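Local coordinates for uncharacterized protein (Sinorhizobium meliloti, PDB 4DNH) that is of unknown function but folds as a TIM barrel and is probably related to the dihydrodipicolinate synthase family, at residues A[3-8]-A[373-378]. Sequence-based numbering, arbitrary orientation.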
loop_
_atom_site.group_PDB
_atom_site.type_symbol
_atom_site.label_atom_id
_atom_site.label_comp_id
_atom_site.label_asym_id
_atom_site.label_seq_id
_atom_site.Cartn_x
_atom_site.Cartn_y
_atom_site.Cartn_z
ATOM N N VAL A 3 -26.220 17.993 4.261
ATOM C CA VAL A 3 -24.970 18.731 4.167
ATOM C C VAL A 3 -24.612 18.991 2.708
ATOM O O VAL A 3 -24.622 18.084 1.866
ATOM C CB VAL A 3 -23.814 17.997 4.879
ATOM C CG1 VAL A 3 -22.539 18.820 4.795
ATOM C CG2 VAL A 3 -24.165 17.705 6.338
ATOM N N SER A 4 -24.296 20.251 2.428
ATOM C CA SER A 4 -24.022 20.718 1.080
ATOM C C SER A 4 -22.729 21.537 1.083
ATOM O O SER A 4 -22.401 22.188 2.074
ATOM C CB SER A 4 -25.208 21.547 0.574
ATOM O OG SER A 4 -24.930 22.154 -0.675
ATOM N N ILE A 5 -21.989 21.488 -0.021
ATOM C CA ILE A 5 -20.729 22.232 -0.154
ATOM C C ILE A 5 -20.481 22.650 -1.615
ATOM O O ILE A 5 -20.775 21.890 -2.548
ATOM C CB ILE A 5 -19.526 21.433 0.433
ATOM C CG1 ILE A 5 -18.217 22.228 0.318
ATOM C CG2 ILE A 5 -19.392 20.056 -0.216
ATOM C CD1 ILE A 5 -17.144 21.780 1.283
ATOM N N ASP A 6 -19.963 23.862 -1.813
ATOM C CA ASP A 6 -19.579 24.306 -3.157
ATOM C C ASP A 6 -18.160 23.870 -3.497
ATOM O O ASP A 6 -17.229 24.153 -2.760
ATOM C CB ASP A 6 -19.750 25.815 -3.316
ATOM C CG ASP A 6 -21.185 26.213 -3.618
ATOM O OD1 ASP A 6 -21.993 25.350 -4.035
ATOM O OD2 ASP A 6 -21.506 27.402 -3.449
ATOM N N LEU A 7 -18.016 23.168 -4.614
ATOM C CA LEU A 7 -16.755 22.533 -4.996
ATOM C C LEU A 7 -16.364 22.883 -6.420
ATOM O O LEU A 7 -17.236 23.134 -7.259
ATOM C CB LEU A 7 -16.848 21.016 -4.862
ATOM C CG LEU A 7 -17.086 20.405 -3.486
ATOM C CD1 LEU A 7 -17.212 18.906 -3.659
ATOM C CD2 LEU A 7 -15.987 20.706 -2.471
ATOM N N PRO A 8 -15.051 22.907 -6.699
ATOM C CA PRO A 8 -14.599 23.251 -8.047
ATOM C C PRO A 8 -14.738 22.119 -9.062
ATOM O O PRO A 8 -14.329 20.988 -8.796
ATOM C CB PRO A 8 -13.132 23.636 -7.858
ATOM C CG PRO A 8 -12.717 23.078 -6.547
ATOM C CD PRO A 8 -13.939 22.783 -5.734
ATOM N N LEU A 373 -17.560 16.551 9.752
ATOM C CA LEU A 373 -16.143 16.854 9.916
ATOM C C LEU A 373 -15.414 16.893 8.559
ATOM O O LEU A 373 -14.664 17.843 8.280
ATOM C CB LEU A 373 -15.480 15.848 10.862
ATOM C CG LEU A 373 -13.974 16.006 11.150
ATOM C CD1 LEU A 373 -13.651 17.283 11.936
ATOM C CD2 LEU A 373 -13.438 14.768 11.858
ATOM N N ALA A 374 -15.649 15.883 7.721
ATOM C CA ALA A 374 -15.055 15.853 6.387
ATOM C C ALA A 374 -15.376 17.137 5.625
ATOM O O ALA A 374 -14.486 17.735 5.000
ATOM C CB ALA A 374 -15.529 14.645 5.609
ATOM N N THR A 375 -16.639 17.567 5.708
ATOM C CA THR A 375 -17.098 18.775 5.028
ATOM C C THR A 375 -16.422 20.025 5.562
ATOM O O THR A 375 -16.060 20.902 4.780
ATOM C CB THR A 375 -18.634 18.909 5.089
ATOM O OG1 THR A 375 -19.207 17.801 4.400
ATOM C CG2 THR A 375 -19.143 20.198 4.427
ATOM N N ALA A 376 -16.245 20.103 6.882
ATOM C CA ALA A 376 -15.599 21.267 7.501
ATOM C C ALA A 376 -14.143 21.351 7.070
ATOM O O ALA A 376 -13.643 22.420 6.724
ATOM C CB ALA A 376 -15.708 21.213 9.025
ATOM N N ARG A 377 -13.470 20.211 7.097
ATOM C CA ARG A 377 -12.090 20.124 6.653
ATOM C C ARG A 377 -11.901 20.466 5.180
ATOM O O ARG A 377 -10.972 21.211 4.846
ATOM C CB ARG A 377 -11.496 18.766 7.006
ATOM C CG ARG A 377 -10.807 18.836 8.342
ATOM C CD ARG A 377 -10.849 17.552 9.123
ATOM N NE ARG A 377 -10.325 17.809 10.468
ATOM C CZ ARG A 377 -9.282 17.192 11.001
ATOM N NH1 ARG A 377 -8.640 16.240 10.324
ATOM N NH2 ARG A 377 -8.893 17.513 12.222
HETATM N N MSE A 378 -12.791 19.968 4.319
HETATM C CA MSE A 378 -12.810 20.386 2.916
HETATM C C MSE A 378 -12.995 21.881 2.790
HETATM O O MSE A 378 -12.367 22.509 1.936
HETATM C CB MSE A 378 -13.881 19.649 2.112
HETATM C CG MSE A 378 -13.766 19.951 0.614
HETATM SE SE MSE A 378 -12.364 18.906 -0.318
HETATM C CE MSE A 378 -11.463 20.401 -1.220
#
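I5 reaches from the N-terminal strand toward the helix and comes down between T375 and M378, two residues one turn apart. Its CB lies 4.2 Å from T375 CG2, a loose contact. CG1 leaves CB anti to the backbone N (chi1 -179°) and chi2 is nearly extended, which carries CD1 out to the helix. There CD1 sits 3.8 Å from T375 O and 4.0 Å from T375 CG2, and it comes within 3.9 Å of M378 CG, with M378 CB beside it. The I5 side chain runs roughly perpendicular to that of M378, so the methyl presses on the base of the selenomethionine, well short of SE. L7 meets the same methylene, its CD2 sitting 3.9 Å from M378 CG.

Two residues before I5, V3 lies alongside T375, the two side chains pointing opposite ways. V3 CG1 is 3.5 Å from T375 OG1 and 3.7 Å from T375 CG2. The hydroxyl bonds back to the carbonyl oxygen of P371, one turn earlier, while CG2 supplies apolar surface. No hydrogen bond passes between 3-8 and 373-378; S4 O takes a weak one from R379, farther along the helix.

Strand 4-8 and helix 373-378 run in roughly the same direction, 30° apart, with axes 9.6 Å apart at their closest. Strand 4-9 pairs antiparallel with strand 12-17, and this hairpin lies against helix 371-384, away from the eight-stranded barrel, so a strand from the start of the chain packs on the last helix. F359 of helix 352-364 also touches I5, L7 and T375, and L18 and L382 pack here too.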